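Local coordinates for protein halotolerant alpha-type carbonic anhydrase (dCA II) (Dunaliella salina, PDB 1Y7W) that probably catalyses the reversible hydration of carbon dioxide to bicarbonate at a zinc centre, as a salt-tolerant alpha-type carbonic anhydrase, at residues E148-M153 against L166-I171. Numbering follows the deposited sequence.
Sequences ELHIVM and LAVIGI. With ZN (zinc ion), chain D.
H150 packs its CB 3.9 Å from V168 CG1 where strands 147-155 and 166-175 pair as an antiparallel beta hairpin in the central sheet of the alpha-carbonic anhydrase fold. Six backbone hydrogen bonds join the segments, I151 and I169 exchanging two of them. Beyond CB, CD2 meets G170 CA at the ring's edge (4.1 Å), glycine putting no side chain beside the ring. ND1 binds the zinc ion at 2.0 Å; H130, H132 and a water are among its other ligands. On the ring's other nitrogen, NE2 donates to E148 OE2 (2.6 Å), which lies almost in the ring plane although the bond meets the carboxylate from above its own plane. E148 is extended, CG anti to the backbone N (chi1 179°), a shape that carries the carboxylate out to the H150 ring, a second-shell hold on a zinc ligand; H138 also bonds OE2. Were E148 replaced by alanine, H150 NE2 would probably lose this acceptor, leaving the zinc bond to fix the ring's rotation with less help. Apolar side chains suit the reverse, buried face, which carries L149, I151, M153, A167, I169 and I171. There M153, unbranched and bent at chi3 (-60°), sets its CE 3.8 Å from A167 CB and 3.9 Å from I169 CD1.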
ATOM      1  N   GLU A 148       1.420   5.847   5.069  1.00 14.66           N
ATOM      2  CA  GLU A 148       1.835   4.476   4.713  1.00 15.23           C
ATOM      3  C   GLU A 148       1.451   4.289   3.245  1.00 16.10           C
ATOM      4  O   GLU A 148       0.294   4.510   2.848  1.00 15.80           O
ATOM      5  CB  GLU A 148       1.132   3.419   5.588  1.00 17.28           C
ATOM      6  CG  GLU A 148       1.511   1.974   5.228  1.00 17.89           C
ATOM      7  CD  GLU A 148       0.894   0.950   6.182  1.00 19.62           C
ATOM      8  OE1 GLU A 148       0.578   1.315   7.346  1.00 17.91           O
ATOM      9  OE2 GLU A 148       0.771  -0.253   5.804  1.00 18.33           O
ATOM     10  N   LEU A 149       2.462   3.931   2.464  1.00 16.34           N
ATOM     11  CA  LEU A 149       2.331   3.666   1.038  1.00 15.88           C
ATOM     12  C   LEU A 149       2.173   2.153   0.779  1.00 15.21           C
ATOM     13  O   LEU A 149       2.904   1.359   1.343  1.00 15.55           O
ATOM     14  CB  LEU A 149       3.597   4.168   0.345  1.00 16.32           C
ATOM     15  CG  LEU A 149       3.945   3.551  -1.033  1.00 18.05           C
ATOM     16  CD1 LEU A 149       2.892   3.959  -1.991  1.00 17.15           C
ATOM     17  CD2 LEU A 149       5.320   4.091  -1.533  1.00 18.21           C
ATOM     18  N   HIS A 150       1.193   1.773  -0.038  1.00 15.57           N
ATOM     19  CA  HIS A 150       0.955   0.384  -0.413  1.00 15.18           C
ATOM     20  C   HIS A 150       1.165   0.210  -1.938  1.00 15.93           C
ATOM     21  O   HIS A 150       0.437   0.792  -2.716  1.00 14.94           O
ATOM     22  CB  HIS A 150      -0.487  -0.034  -0.053  1.00 15.15           C
ATOM     23  CG  HIS A 150      -0.711  -0.246   1.426  1.00 14.28           C
ATOM     24  ND1 HIS A 150      -1.975  -0.306   1.994  1.00 14.68           N
ATOM     25  CD2 HIS A 150       0.170  -0.312   2.455  1.00 13.75           C
ATOM     26  CE1 HIS A 150      -1.857  -0.387   3.308  1.00 15.33           C
ATOM     27  NE2 HIS A 150      -0.566  -0.389   3.618  1.00 12.74           N
ATOM     28  N   ILE A 151       2.192  -0.550  -2.319  1.00 17.27           N
ATOM     29  CA  ILE A 151       2.453  -0.917  -3.713  1.00 16.11           C
ATOM     30  C   ILE A 151       1.820  -2.300  -3.799  1.00 16.80           C
ATOM     31  O   ILE A 151       2.267  -3.265  -3.132  1.00 16.73           O
ATOM     32  CB  ILE A 151       3.942  -1.031  -4.017  1.00 16.14           C
ATOM     33  CG1 ILE A 151       4.616   0.321  -3.759  1.00 16.31           C
ATOM     34  CG2 ILE A 151       4.142  -1.423  -5.513  1.00 16.97           C
ATOM     35  CD1 ILE A 151       6.134   0.264  -3.876  1.00 16.29           C
ATOM     36  N   VAL A 152       0.766  -2.395  -4.600  1.00 15.71           N
ATOM     37  CA  VAL A 152      -0.030  -3.617  -4.736  1.00 15.33           C
ATOM     38  C   VAL A 152       0.413  -4.413  -5.961  1.00 17.70           C
ATOM     39  O   VAL A 152       0.482  -3.828  -7.035  1.00 16.76           O
ATOM     40  CB  VAL A 152      -1.476  -3.255  -4.939  1.00 16.72           C
ATOM     41  CG1 VAL A 152      -2.331  -4.558  -5.111  1.00 15.14           C
ATOM     42  CG2 VAL A 152      -1.987  -2.420  -3.695  1.00 13.69           C
ATOM     43  N   MET A 153       0.762  -5.688  -5.782  1.00 15.99           N
ATOM     44  CA  MET A 153       1.200  -6.523  -6.920  1.00 15.64           C
ATOM     45  C   MET A 153       0.297  -7.744  -7.030  1.00 16.09           C
ATOM     46  O   MET A 153      -0.178  -8.265  -6.023  1.00 16.04           O
ATOM     47  CB  MET A 153       2.665  -6.936  -6.735  1.00 16.19           C
ATOM     48  CG  MET A 153       3.550  -5.733  -6.437  1.00 17.01           C
ATOM     49  SD  MET A 153       5.287  -6.081  -6.326  1.00 19.71           S
ATOM     50  CE  MET A 153       5.383  -7.199  -5.046  1.00 19.46           C
ATOM     51  N   LEU A 166      -2.112 -11.967  -4.134  1.00 17.08           N
ATOM     52  CA  LEU A 166      -1.531 -10.632  -4.193  1.00 16.94           C
ATOM     53  C   LEU A 166      -0.285 -10.523  -3.298  1.00 15.07           C
ATOM     54  O   LEU A 166      -0.103 -11.325  -2.377  1.00 15.95           O
ATOM     55  CB  LEU A 166      -2.548  -9.553  -3.723  1.00 16.76           C
ATOM     56  CG  LEU A 166      -3.889  -9.511  -4.471  1.00 15.35           C
ATOM     57  CD1 LEU A 166      -4.760  -8.359  -3.927  1.00 18.12           C
ATOM     58  CD2 LEU A 166      -3.560  -9.269  -5.987  1.00 17.77           C
ATOM     59  N   ALA A 167       0.588  -9.554  -3.590  1.00 13.28           N
ATOM     60  CA  ALA A 167       1.748  -9.298  -2.709  1.00 13.91           C
ATOM     61  C   ALA A 167       1.741  -7.799  -2.539  1.00 15.20           C
ATOM     62  O   ALA A 167       1.664  -7.071  -3.549  1.00 15.97           O
ATOM     63  CB  ALA A 167       3.045  -9.724  -3.379  1.00 16.12           C
ATOM     64  N   VAL A 168       1.780  -7.306  -1.296  1.00 13.42           N
ATOM     65  CA  VAL A 168       1.763  -5.861  -1.125  1.00 14.79           C
ATOM     66  C   VAL A 168       2.995  -5.420  -0.318  1.00 14.72           C
ATOM     67  O   VAL A 168       3.397  -6.085   0.672  1.00 16.79           O
ATOM     68  CB  VAL A 168       0.436  -5.373  -0.447  1.00 15.67           C
ATOM     69  CG1 VAL A 168       0.507  -3.804  -0.160  1.00 15.59           C
ATOM     70  CG2 VAL A 168      -0.765  -5.731  -1.373  1.00 17.69           C
ATOM     71  N   ILE A 169       3.570  -4.304  -0.752  1.00 14.52           N
ATOM     72  CA  ILE A 169       4.731  -3.752  -0.100  1.00 15.11           C
ATOM     73  C   ILE A 169       4.244  -2.537   0.659  1.00 15.81           C
ATOM     74  O   ILE A 169       3.560  -1.697   0.093  1.00 17.11           O
ATOM     75  CB  ILE A 169       5.786  -3.367  -1.133  1.00 15.13           C
ATOM     76  CG1 ILE A 169       6.428  -4.687  -1.627  1.00 16.24           C
ATOM     77  CG2 ILE A 169       6.832  -2.463  -0.535  1.00 16.32           C
ATOM     78  CD1 ILE A 169       7.342  -4.578  -2.866  1.00 16.83           C
ATOM     79  N   GLY A 170       4.581  -2.462   1.940  1.00 15.62           N
ATOM     80  CA  GLY A 170       4.091  -1.339   2.734  1.00 15.45           C
ATOM     81  C   GLY A 170       5.298  -0.514   3.111  1.00 16.04           C
ATOM     82  O   GLY A 170       6.256  -1.094   3.599  1.00 17.23           O
ATOM     83  N   ILE A 171       5.246   0.798   2.891  1.00 16.78           N
ATOM     84  CA  ILE A 171       6.355   1.700   3.186  1.00 16.16           C
ATOM     85  C   ILE A 171       5.851   2.841   4.070  1.00 17.93           C
ATOM     86  O   ILE A 171       4.879   3.484   3.726  1.00 16.84           O
ATOM     87  CB  ILE A 171       6.924   2.270   1.871  1.00 18.28           C
ATOM     88  CG1 ILE A 171       7.598   1.101   1.098  1.00 19.65           C
ATOM     89  CG2 ILE A 171       8.014   3.377   2.138  1.00 18.71           C
ATOM     90  CD1 ILE A 171       7.815   1.383  -0.424  1.00 18.99           C
TER
HETATM   91 ZN    ZN D 283      -3.811   0.098   1.184  1.00 17.72          ZN
HETATM   92  O   HOH W   1      -5.510  -0.770   1.304  1.00 28.85           O